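Effector protein hopAB3 (PDB 3TJY) is a type III effector that is recognised by the tomato Pto resistance protein, triggering host immunity, and that promotes virulence in susceptible plants. Local coordinates at residues A7-V11 / A68-L73; F28-R33 / G58-N62. All blocks are in the same frame, centred on the assembly; numbering follows the deposited sequence. Where two conformers were deposited one is given.

Contact 1: A7-V11 / A68-L73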
loop_
_atom_site.group_PDB
_atom_site.type_symbol
_atom_site.label_atom_id
_atom_site.label_comp_id
_atom_site.label_asym_id
_atom_site.label_seq_id
_atom_site.Cartn_x
_atom_site.Cartn_y
_atom_site.Cartn_z
ATOM N N ALA A 7 3.976 2.651 -7.503
ATOM C CA ALA A 7 4.160 2.519 -6.059
ATOM C C ALA A 7 4.547 3.846 -5.434
ATOM O O ALA A 7 4.116 4.169 -4.323
ATOM C CB ALA A 7 5.210 1.453 -5.753
ATOM N N ASN A 8 5.366 4.624 -6.138
ATOM C CA ASN A 8 5.747 5.943 -5.615
ATOM C C ASN A 8 4.564 6.892 -5.510
ATOM O O ASN A 8 4.505 7.717 -4.593
ATOM C CB ASN A 8 6.830 6.574 -6.494
ATOM C CG ASN A 8 8.153 5.867 -6.373
ATOM O OD1 ASN A 8 8.450 5.240 -5.352
ATOM N ND2 ASN A 8 8.975 5.982 -7.415
ATOM N N ARG A 9 3.648 6.798 -6.480
ATOM C CA ARG A 9 2.408 7.568 -6.457
ATOM C C ARG A 9 1.533 7.139 -5.266
ATOM O O ARG A 9 0.903 7.974 -4.613
ATOM C CB ARG A 9 1.652 7.389 -7.781
ATOM C CG ARG A 9 0.252 7.969 -7.814
ATOM C CD ARG A 9 0.265 9.472 -7.579
ATOM N NE ARG A 9 -0.963 10.113 -8.042
ATOM C CZ ARG A 9 -1.337 11.339 -7.692
ATOM N NH1 ARG A 9 -2.468 11.853 -8.159
ATOM N NH2 ARG A 9 -0.583 12.048 -6.865
ATOM N N ILE A 10 1.499 5.841 -4.973
ATOM C CA ILE A 10 0.763 5.366 -3.799
ATOM C C ILE A 10 1.331 6.031 -2.544
ATOM O O ILE A 10 0.589 6.563 -1.723
ATOM C CB ILE A 10 0.804 3.818 -3.675
ATOM C CG1 ILE A 10 0.082 3.172 -4.860
ATOM C CG2 ILE A 10 0.117 3.360 -2.396
ATOM C CD1 ILE A 10 0.295 1.617 -4.949
ATOM N N VAL A 11 2.648 5.983 -2.387
ATOM C CA VAL A 11 3.269 6.596 -1.224
ATOM C C VAL A 11 2.956 8.092 -1.173
ATOM O O VAL A 11 2.599 8.608 -0.127
ATOM C CB VAL A 11 4.777 6.320 -1.192
ATOM C CG1 VAL A 11 5.475 7.134 -0.083
ATOM C CG2 VAL A 11 5.013 4.817 -1.010
ATOM N N ALA A 68 6.712 -3.675 -5.503
ATOM C CA ALA A 68 7.212 -2.303 -5.613
ATOM C C ALA A 68 6.761 -1.454 -4.437
ATOM O O ALA A 68 7.516 -0.625 -3.951
ATOM C CB ALA A 68 6.769 -1.660 -6.943
ATOM N N LEU A 69 5.533 -1.652 -3.970
ATOM C CA LEU A 69 5.060 -0.866 -2.836
ATOM C C LEU A 69 5.778 -1.241 -1.543
ATOM O O LEU A 69 6.138 -0.366 -0.734
ATOM C CB LEU A 69 3.528 -0.984 -2.671
ATOM C CG LEU A 69 2.978 -0.132 -1.519
ATOM C CD1 LEU A 69 3.309 1.346 -1.732
ATOM C CD2 LEU A 69 1.460 -0.316 -1.402
ATOM N N ARG A 70 5.996 -2.531 -1.318
ATOM C CA ARG A 70 6.737 -2.929 -0.126
ATOM C C ARG A 70 8.137 -2.308 -0.154
ATOM O O ARG A 70 8.640 -1.822 0.873
ATOM C CB ARG A 70 6.817 -4.450 -0.014
ATOM C CG ARG A 70 7.123 -4.917 1.384
ATOM C CD ARG A 70 7.920 -6.201 1.361
ATOM N NE ARG A 70 7.236 -7.348 1.946
ATOM C CZ ARG A 70 6.484 -7.327 3.043
ATOM N NH1 ARG A 70 6.275 -6.196 3.724
ATOM N NH2 ARG A 70 5.927 -8.460 3.452
ATOM N N GLU A 71 8.770 -2.326 -1.327
ATOM C CA GLU A 71 10.095 -1.715 -1.457
ATOM C C GLU A 71 10.047 -0.231 -1.148
ATOM O O GLU A 71 10.919 0.295 -0.446
ATOM C CB GLU A 71 10.652 -1.927 -2.870
ATOM C CG GLU A 71 10.992 -3.383 -3.141
ATOM C CD GLU A 71 11.320 -3.633 -4.606
ATOM O OE1 GLU A 71 11.191 -2.678 -5.415
ATOM O OE2 GLU A 71 11.689 -4.780 -4.924
ATOM N N ALA A 72 9.038 0.449 -1.692
ATOM C CA ALA A 72 8.923 1.893 -1.515
ATOM C C ALA A 72 8.643 2.279 -0.065
ATOM O O ALA A 72 9.198 3.261 0.441
ATOM C CB ALA A 72 7.839 2.443 -2.435
ATOM N N LEU A 73 7.757 1.536 0.597
ATOM C CA LEU A 73 7.474 1.819 2.002
ATOM C C LEU A 73 8.687 1.578 2.865
ATOM O O LEU A 73 8.955 2.328 3.800
ATOM C CB LEU A 73 6.287 0.970 2.503
ATOM C CG LEU A 73 4.950 1.394 1.910
ATOM C CD1 LEU A 73 3.917 0.304 2.181
ATOM C CD2 LEU A 73 4.489 2.742 2.484
#
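Leu-73 N donates to Leu-69 O at 2.8 Å, the shortest backbone bond within these two helical segments, and this turn of helix 64-77 presents both leucines to Val-11 of helix 3-16. No hydrogen bond crosses between the segments, so the contact rests on apolar packing. Ala-7 sits where the backbones come nearest: its CB presses on the main chain of the other helix, 3.5 Å from Ala-68 C, and lies 3.7 Å from Ala-68 CB. The small methyl group is consistent with this close approach, with the segment axes 8.9 Å apart. One turn further on, Val-11 enters with its CG2 branch, which lies beside the backbone N while CG1 is anti to it (chi1 172°). That single methyl meets Leu-69 CD1 at 3.9 Å, Ala-72 CB at 4.0 Å and Leu-73 CD2 at 4.1 Å. The crossing angle of -51° fits ridges-into-grooves packing of i, i+4 rows: the Ala-7/Val-11 ridge lies in the groove between the rows Ala-68/Ala-72 and Leu-69/Leu-73. This joins the first and last helices of the helical bundle that forms the Pto-binding domain. On the deeper side, Leu-69 reaches across from a CB that does not itself face the partner helix; CG trans to the main-chain N (chi1 -178°) carries CD1 to within 3.8 Å of Ile-10 CG2, and the two side chains meet at about a right angle. Ile-10 also packs on Val-46, His-50 and Phe-51, and Leu-69 on Phe-28, Phe-47 and Phe-51, so both belong to the bundle core. At the outer margin the exposed Asn-8 brings its OD1 near Ala-72 CB, a van der Waals approach without a polar bond.

Contact 2: F28-R33 / G58-N62. With SO4 (sulfate ion), chain B.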
loop_
_atom_site.group_PDB
_atom_site.type_symbol
_atom_site.label_atom_id
_atom_site.label_comp_id
_atom_site.label_asym_id
_atom_site.label_seq_id
_atom_site.Cartn_x
_atom_site.Cartn_y
_atom_site.Cartn_z
ATOM N N PHE A 28 0.710 -3.076 5.785
ATOM C CA PHE A 28 0.823 -3.667 4.458
ATOM C C PHE A 28 1.540 -5.006 4.534
ATOM O O PHE A 28 1.162 -5.944 3.851
ATOM C CB PHE A 28 1.523 -2.734 3.485
ATOM C CG PHE A 28 1.460 -3.195 2.057
ATOM C CD1 PHE A 28 0.244 -3.350 1.425
ATOM C CD2 PHE A 28 2.620 -3.478 1.353
ATOM C CE1 PHE A 28 0.173 -3.759 0.092
ATOM C CE2 PHE A 28 2.565 -3.882 0.023
ATOM C CZ PHE A 28 1.335 -4.023 -0.612
ATOM N N ARG A 29 2.569 -5.095 5.371
ATOM C CA ARG A 29 3.231 -6.380 5.604
ATOM C C ARG A 29 2.217 -7.419 6.079
ATOM O O ARG A 29 2.176 -8.542 5.579
ATOM C CB ARG A 29 4.346 -6.240 6.644
ATOM C CG ARG A 29 5.165 -7.503 6.837
ATOM C CD ARG A 29 6.190 -7.325 7.957
ATOM N NE ARG A 29 7.081 -6.216 7.649
ATOM C CZ ARG A 29 7.210 -5.121 8.389
ATOM N NH1 ARG A 29 6.537 -4.987 9.520
ATOM N NH2 ARG A 29 8.042 -4.169 8.001
ATOM N N ASN A 30 1.396 -7.032 7.048
ATOM C CA ASN A 30 0.357 -7.910 7.577
ATOM C C ASN A 30 -0.709 -8.244 6.534
ATOM O O ASN A 30 -1.224 -9.366 6.505
ATOM C CB ASN A 30 -0.297 -7.274 8.797
ATOM C CG ASN A 30 0.653 -7.148 9.961
ATOM O OD1 ASN A 30 1.607 -7.920 10.086
ATOM N ND2 ASN A 30 0.392 -6.175 10.833
HETATM N N MSE A 31 -1.034 -7.274 5.687
HETATM C CA MSE A 31 -1.997 -7.485 4.602
HETATM C C MSE A 31 -1.499 -8.579 3.672
HETATM O O MSE A 31 -2.254 -9.479 3.287
HETATM C CB MSE A 31 -2.216 -6.193 3.812
HETATM C CG MSE A 31 -3.082 -6.358 2.567
HETATM SE SE MSE A 31 -4.989 -6.613 2.989
HETATM C CE MSE A 31 -5.598 -7.049 1.201
ATOM N N LEU A 32 -0.222 -8.518 3.328
ATOM C CA LEU A 32 0.359 -9.522 2.447
ATOM C C LEU A 32 0.360 -10.897 3.090
ATOM O O LEU A 32 0.382 -11.907 2.389
ATOM C CB LEU A 32 1.778 -9.132 2.023
ATOM C CG LEU A 32 1.901 -7.836 1.238
ATOM C CD1 LEU A 32 3.326 -7.657 0.768
ATOM C CD2 LEU A 32 0.939 -7.855 0.050
ATOM N N ARG A 33 0.338 -10.916 4.424
ATOM C CA ARG A 33 0.262 -12.144 5.209
ATOM C C ARG A 33 -1.177 -12.626 5.337
ATOM O O ARG A 33 -1.434 -13.721 5.839
ATOM C CB ARG A 33 0.843 -11.920 6.609
ATOM C CG ARG A 33 2.348 -11.740 6.639
ATOM C CD ARG A 33 2.824 -11.197 7.981
ATOM N NE ARG A 33 4.281 -11.226 8.083
ATOM C CZ ARG A 33 4.981 -10.636 9.048
ATOM N NH1 ARG A 33 6.304 -10.728 9.053
ATOM N NH2 ARG A 33 4.364 -9.951 10.001
ATOM N N GLY A 58 -8.115 -9.542 -1.065
ATOM C CA GLY A 58 -6.770 -9.333 -0.557
ATOM C C GLY A 58 -5.803 -8.801 -1.602
ATOM O O GLY A 58 -6.205 -8.362 -2.681
ATOM N N ILE A 59 -4.516 -8.829 -1.270
ATOM C CA ILE A 59 -3.471 -8.363 -2.170
ATOM C C ILE A 59 -2.411 -9.452 -2.314
ATOM O O ILE A 59 -1.997 -10.062 -1.329
ATOM C CB ILE A 59 -2.835 -7.048 -1.684
ATOM C CG1 ILE A 59 -3.847 -5.897 -1.759
ATOM C CG2 ILE A 59 -1.586 -6.706 -2.520
ATOM C CD1 ILE A 59 -3.351 -4.606 -1.095
ATOM N N ASP A 60 -1.980 -9.696 -3.547
ATOM C CA ASP A 60 -1.064 -10.798 -3.850
ATOM C C ASP A 60 0.368 -10.329 -3.655
ATOM O O ASP A 60 0.822 -9.442 -4.361
ATOM C CB ASP A 60 -1.276 -11.220 -5.302
ATOM C CG ASP A 60 -0.350 -12.329 -5.746
ATOM O OD1 ASP A 60 0.394 -12.884 -4.912
ATOM O OD2 ASP A 60 -0.376 -12.655 -6.951
ATOM N N ARG A 61 1.080 -10.917 -2.700
ATOM C CA ARG A 61 2.426 -10.446 -2.397
ATOM C C ARG A 61 3.368 -10.588 -3.592
ATOM O O ARG A 61 4.387 -9.903 -3.672
ATOM C CB ARG A 61 3.006 -11.188 -1.185
ATOM C CG ARG A 61 3.029 -12.691 -1.328
ATOM C CD ARG A 61 4.058 -13.308 -0.396
ATOM N NE ARG A 61 4.086 -12.642 0.903
ATOM C CZ ARG A 61 3.437 -13.072 1.978
ATOM N NH1 ARG A 61 3.527 -12.402 3.118
ATOM N NH2 ARG A 61 2.702 -14.175 1.916
ATOM N N ASN A 62 3.033 -11.492 -4.507
ATOM C CA ASN A 62 3.880 -11.739 -5.668
ATOM C C ASN A 62 3.619 -10.791 -6.832
ATOM O O ASN A 62 4.329 -10.827 -7.836
ATOM C CB ASN A 62 3.721 -13.181 -6.138
ATOM C CG ASN A 62 4.195 -14.180 -5.105
ATOM O OD1 ASN A 62 5.247 -14.003 -4.491
ATOM N ND2 ASN A 62 3.411 -15.232 -4.897
HETATM S S SO4 B . 9.733 -5.291 4.995
HETATM O O1 SO4 B . 9.547 -5.594 3.587
HETATM O O2 SO4 B . 9.161 -3.990 5.307
HETATM O O3 SO4 B . 9.052 -6.320 5.771
HETATM O O4 SO4 B . 11.160 -5.272 5.290
HETATM O O HOH W 1 4.258 -10.125 4.677
HETATM O O HOH W 2 -4.054 -10.329 1.317
HETATM O O HOH W 3 -0.333 -12.082 -0.413
#
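The loop joining helix 54-57 to helix 64-77 lies against the last turns of helix 21-32, with Ile-59 and Arg-61 packed on Leu-32. Ile-59 CG2 meets Leu-32 CD2 at 3.8 Å, and Arg-61 spans both branches, its CA 3.9 Å from Leu-32 CD2 and its CB 4.0 Å from Leu-32 CD1. Ile-59 also sends CD1 to the edge of the Phe-28 ring, near its plane and 3.8 Å from CE1. Met-31, a selenomethionine bent at chi2 (73°), brings its methyl end over Gly-58 and Ile-59, though the modelled position of that methyl is doubtful. Polar matching here is done by water at the carboxyl end of the helix in this Pto-binding bundle. Water 3 holds three main-chain groups, donating to Leu-32 O and Ile-59 O and accepting from Arg-61 N at 2.9 Å. Water 2 likewise links Met-31 O to Ile-59 N. In the conformer given, one of two deposited, Arg-61 NH1 donates to water 1, which in turn donates to Arg-29 O. The same guanidinium presents a face to Leu-32 O, 3.0 Å above the plane, an approach too poorly angled for a hydrogen bond. The loop contains an Asx turn: Asn-62 N donates to Asp-60 OD1 at 3.0 Å (158° at the hydrogen), from above the carboxylate plane.

From the N terminus, the chain enters contact 1 on helix 3-16, then runs into helix 21-32, whose residues 28-33 begin contact 2. Helix 41-50 and helix 54-57 follow before the loop at 58-62 returns to helix 21-32, closing contact 2 across 24 intervening residues. Helix 64-77 then brings residues 68-73 back to helix 3-16, closing contact 1 across 56. The smaller closure thus lies wholly within the larger, with no crossing. Their centres are 13 Å apart, yet they touch directly: Leu-69 CD2 packs on Phe-28 CZ at 3.8 Å, joining helix 64-77 to helix 21-32, and one of two Arg-70 conformers reaches Arg-29 and Leu-32.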